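Long-range contact in cellulose-binding protein (Saccharophagus degradans, PDB 2YHG), which probably binds polysaccharide and may hydrolyse glycosyl bonds, this fragment comprising a nucleoside hydrolase-like domain and a C-terminal beta domain: residues V146-W151 with S178-Y183. Residues are numbered along the deposited sequence; the frame is centred on the assembly and turned at random.
Sequences VWATCW and SKLRVY. With CA (calcium ion), chain B.
Trp147 lays the six-membered part of its indole over the start of the Arg181 side chain, where the two strands run side by side. Arg181 CB sits 3.3 Å from the centroid of that ring and only 5° off its normal, a CH-pi contact over the face, while Arg181 CG lies near Trp147 CZ2 and Arg181 CD near Trp147 CE2. The ring reaches across because Trp147 CG stands anti to its own carbonyl carbon (chi1 -71°). The arginine chain, bent at chi2 (97°), runs CB, CG and CD along the ring and carries the guanidinium beyond it, its plane almost perpendicular to the indole. Arg181 NH1 bonds back to Ser178 O at 2.9 Å and to Leu180 O at 3.0 Å, both acceptors near the guanidinium plane, and NE is held by Ser260. Beyond the arginine, Tyr183 CB lies 4.1 Å from both Trp147 CE3 and Thr149 CG2; the phenol leads away, and its OH is hydrogen-bonded with Gly268 O. Strands 146-150 and 180-185 are neighbours in the parallel sheet of the nucleoside hydrolase-like domain, and the mostly helical chain between them makes a beta-alpha-beta crossover. Five backbone hydrogen bonds join residues 146-151 to 178-183, from Val146 N to Lys179 O through to Cys150 N to Tyr183 O, and Cys150 continues the pairing to Ile185; the straightest of the five is Ala148 N to Arg181 O, 2.9 Å. On the sheet face opposite Trp147, Leu180 CD1 rests 4.1 Å from Ala148 CB and Val182 CG1 packs against Cys150 SG, beneath helix 155-167; Cys150 is in turn disulfide-bonded to Cys154. Just past the strand, Trp151 O binds the calcium ion at 2.4 Å, alongside Asp36, Asp43, Asp244 and two waters.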
ATOM      1  N   VAL A 146      -0.822 -12.377  -1.316  1.00  8.91           N
ATOM      2  CA  VAL A 146      -0.940 -11.359  -2.308  0.50  9.00           C
ATOM      3  C   VAL A 146      -2.151 -10.488  -2.103  1.00  7.66           C
ATOM      4  O   VAL A 146      -3.239 -10.908  -1.678  1.00  8.25           O
ATOM      5  CB  VAL A 146      -0.874 -11.951  -3.691  0.50  9.24           C
ATOM      6  CG1 VAL A 146      -1.976 -12.928  -3.861  0.50 10.43           C
ATOM      7  CG2 VAL A 146      -0.869 -10.879  -4.770  0.50  9.38           C
ATOM      8  N   TRP A 147      -1.877  -9.196  -2.262  1.00  6.98           N
ATOM      9  CA  TRP A 147      -2.889  -8.170  -2.184  1.00  6.54           C
ATOM     10  C   TRP A 147      -3.501  -7.963  -3.544  1.00  6.74           C
ATOM     11  O   TRP A 147      -2.795  -7.852  -4.550  1.00  7.98           O
ATOM     12  CB  TRP A 147      -2.307  -6.852  -1.718  1.00  8.17           C
ATOM     13  CG  TRP A 147      -1.934  -6.874  -0.290  1.00  8.17           C
ATOM     14  CD1 TRP A 147      -0.802  -7.423   0.262  1.00  9.16           C
ATOM     15  CD2 TRP A 147      -2.745  -6.457   0.805  1.00  7.62           C
ATOM     16  NE1 TRP A 147      -0.880  -7.387   1.622  1.00  8.87           N
ATOM     17  CE2 TRP A 147      -2.056  -6.800   1.989  1.00  8.33           C
ATOM     18  CE3 TRP A 147      -4.000  -5.854   0.908  1.00  8.11           C
ATOM     19  CZ2 TRP A 147      -2.598  -6.566   3.245  1.00  8.41           C
ATOM     20  CZ3 TRP A 147      -4.522  -5.597   2.148  1.00  8.63           C
ATOM     21  CH2 TRP A 147      -3.817  -5.972   3.315  1.00  9.14           C
ATOM     22  N   ALA A 148      -4.826  -7.866  -3.571  1.00  6.47           N
ATOM     23  CA  ALA A 148      -5.551  -7.397  -4.749  1.00  6.54           C
ATOM     24  C   ALA A 148      -6.338  -6.173  -4.339  1.00  6.30           C
ATOM     25  O   ALA A 148      -6.991  -6.184  -3.305  1.00  7.36           O
ATOM     26  CB  ALA A 148      -6.436  -8.485  -5.356  1.00  8.08           C
ATOM     27  N   THR A 149      -6.275  -5.121  -5.142  1.00  6.32           N
ATOM     28  CA  THR A 149      -6.853  -3.859  -4.758  1.00  6.31           C
ATOM     29  C   THR A 149      -7.979  -3.456  -5.693  1.00  6.22           C
ATOM     30  O   THR A 149      -8.039  -3.854  -6.873  1.00  6.55           O
ATOM     31  CB  THR A 149      -5.815  -2.762  -4.663  1.00  7.19           C
ATOM     32  OG1 THR A 149      -5.461  -2.387  -5.996  1.00  7.71           O
ATOM     33  CG2 THR A 149      -4.582  -3.215  -3.864  1.00  8.23           C
ATOM     34  N   CYS A 150      -8.857  -2.611  -5.175  1.00  5.94           N
ATOM     35  CA  CYS A 150      -9.984  -2.053  -5.915  1.00  5.98           C
ATOM     36  C   CYS A 150      -9.846  -0.539  -5.967  1.00  5.55           C
ATOM     37  O   CYS A 150     -10.223   0.176  -5.034  1.00  6.32           O
ATOM     38  CB  CYS A 150     -11.319  -2.431  -5.254  1.00  6.38           C
ATOM     39  SG  CYS A 150     -11.290  -4.116  -4.618  1.00  6.60           S
ATOM     40  N   TRP A 151      -9.266  -0.035  -7.056  1.00  5.44           N
ATOM     41  CA  TRP A 151      -9.263   1.393  -7.313  1.00  5.72           C
ATOM     42  C   TRP A 151     -10.597   1.845  -7.894  1.00  6.00           C
ATOM     43  O   TRP A 151     -10.952   3.032  -7.796  1.00  7.18           O
ATOM     44  CB  TRP A 151      -8.121   1.813  -8.238  1.00  6.05           C
ATOM     45  CG  TRP A 151      -6.724   1.526  -7.786  1.00  5.73           C
ATOM     46  CD1 TRP A 151      -6.314   0.700  -6.772  1.00  6.76           C
ATOM     47  CD2 TRP A 151      -5.551   1.989  -8.431  1.00  5.79           C
ATOM     48  NE1 TRP A 151      -4.932   0.661  -6.725  1.00  7.02           N
ATOM     49  CE2 TRP A 151      -4.444   1.422  -7.769  1.00  6.52           C
ATOM     50  CE3 TRP A 151      -5.333   2.840  -9.520  1.00  6.35           C
ATOM     51  CZ2 TRP A 151      -3.137   1.644  -8.188  1.00  7.27           C
ATOM     52  CZ3 TRP A 151      -4.034   3.045  -9.954  1.00  7.32           C
ATOM     53  CH2 TRP A 151      -2.949   2.463  -9.288  1.00  7.55           C
ATOM     54  N   SER A 178      -7.016 -17.737   2.321  1.00  8.75           N
ATOM     55  CA  SER A 178      -6.024 -17.446   3.335  1.00 10.20           C
ATOM     56  C   SER A 178      -4.796 -16.719   2.804  1.00  9.34           C
ATOM     57  O   SER A 178      -4.076 -16.072   3.566  1.00 10.55           O
ATOM     58  CB  SER A 178      -5.583 -18.730   4.037  1.00 11.57           C
ATOM     59  OG  SER A 178      -4.688 -19.505   3.270  1.00 15.40           O
ATOM     60  N   LYS A 179      -4.548 -16.848   1.496  1.00  8.70           N
ATOM     61  CA  LYS A 179      -3.390 -16.255   0.870  1.00  9.26           C
ATOM     62  C   LYS A 179      -3.667 -14.909   0.181  1.00  9.25           C
ATOM     63  O   LYS A 179      -2.752 -14.285  -0.307  1.00 11.13           O
ATOM     64  CB  LYS A 179      -2.833 -17.223  -0.156  1.00  9.97           C
ATOM     65  CG  LYS A 179      -2.269 -18.470   0.473  1.00 13.13           C
ATOM     66  CD  LYS A 179      -1.748 -19.475  -0.508  1.00 14.10           C
ATOM     67  CE  LYS A 179      -2.854 -19.987  -1.400  1.00 14.75           C
ATOM     68  NZ  LYS A 179      -2.418 -21.148  -2.224  1.00 17.32           N
ATOM     69  N   LEU A 180      -4.917 -14.472   0.203  1.00  8.27           N
ATOM     70  CA  LEU A 180      -5.370 -13.234  -0.439  1.00  7.78           C
ATOM     71  C   LEU A 180      -5.614 -12.171   0.632  1.00  7.12           C
ATOM     72  O   LEU A 180      -5.957 -12.490   1.768  1.00  7.75           O
ATOM     73  CB  LEU A 180      -6.650 -13.541  -1.206  1.00  7.64           C
ATOM     74  CG  LEU A 180      -7.254 -12.437  -2.081  1.00  8.33           C
ATOM     75  CD1 LEU A 180      -6.306 -11.956  -3.154  1.00  9.86           C
ATOM     76  CD2 LEU A 180      -8.557 -12.948  -2.659  1.00  9.56           C
ATOM     77  N   ARG A 181      -5.501 -10.901   0.231  1.00  7.27           N
ATOM     78  CA  ARG A 181      -5.975  -9.767   1.014  1.00  7.45           C
ATOM     79  C   ARG A 181      -6.553  -8.769   0.031  1.00  6.58           C
ATOM     80  O   ARG A 181      -6.057  -8.679  -1.099  1.00  7.51           O
ATOM     81  CB  ARG A 181      -4.911  -9.074   1.834  1.00  9.32           C
ATOM     82  CG  ARG A 181      -4.380  -9.875   3.023  1.00 10.44           C
ATOM     83  CD  ARG A 181      -3.098 -10.551   2.620  1.00 10.05           C
ATOM     84  NE  ARG A 181      -2.492 -11.250   3.795  1.00  9.72           N
ATOM     85  CZ  ARG A 181      -2.785 -12.492   4.168  1.00  9.06           C
ATOM     86  NH1 ARG A 181      -3.665 -13.219   3.518  1.00  8.56           N
ATOM     87  NH2 ARG A 181      -2.040 -13.056   5.094  1.00 10.19           N
ATOM     88  N   VAL A 182      -7.587  -8.049   0.442  1.00  6.24           N
ATOM     89  CA  VAL A 182      -8.191  -7.041  -0.414  1.00  6.07           C
ATOM     90  C   VAL A 182      -8.092  -5.675   0.242  1.00  5.62           C
ATOM     91  O   VAL A 182      -8.444  -5.503   1.414  1.00  6.32           O
ATOM     92  CB  VAL A 182      -9.673  -7.381  -0.718  1.00  6.88           C
ATOM     93  CG1 VAL A 182     -10.351  -6.260  -1.517  1.00  7.69           C
ATOM     94  CG2 VAL A 182      -9.765  -8.711  -1.484  1.00  8.03           C
ATOM     95  N   TYR A 183      -7.664  -4.690  -0.563  1.00  5.64           N
ATOM     96  CA  TYR A 183      -7.714  -3.273  -0.167  1.00  5.67           C
ATOM     97  C   TYR A 183      -8.629  -2.582  -1.175  1.00  5.40           C
ATOM     98  O   TYR A 183      -8.274  -2.407  -2.332  1.00  5.70           O
ATOM     99  CB  TYR A 183      -6.305  -2.647  -0.151  1.00  6.27           C
ATOM    100  CG  TYR A 183      -6.226  -1.329   0.572  1.00  5.78           C
ATOM    101  CD1 TYR A 183      -6.936  -0.216   0.139  1.00  5.89           C
ATOM    102  CD2 TYR A 183      -5.408  -1.161   1.672  1.00  6.46           C
ATOM    103  CE1 TYR A 183      -6.797   1.002   0.769  1.00  6.26           C
ATOM    104  CE2 TYR A 183      -5.274   0.078   2.326  1.00  5.89           C
ATOM    105  CZ  TYR A 183      -5.983   1.157   1.855  1.00  5.64           C
ATOM    106  OH  TYR A 183      -5.895   2.418   2.413  1.00  6.90           O
TER
HETATM  107 CA    CA B1934     -10.503   4.871  -9.265  0.50  7.64          CA
HETATM  108  O   HOH W   1     -11.133   7.309  -8.727  1.00 85.44           O
HETATM  109  O   HOH W   2     -12.946   5.311  -9.394  1.00 13.30           O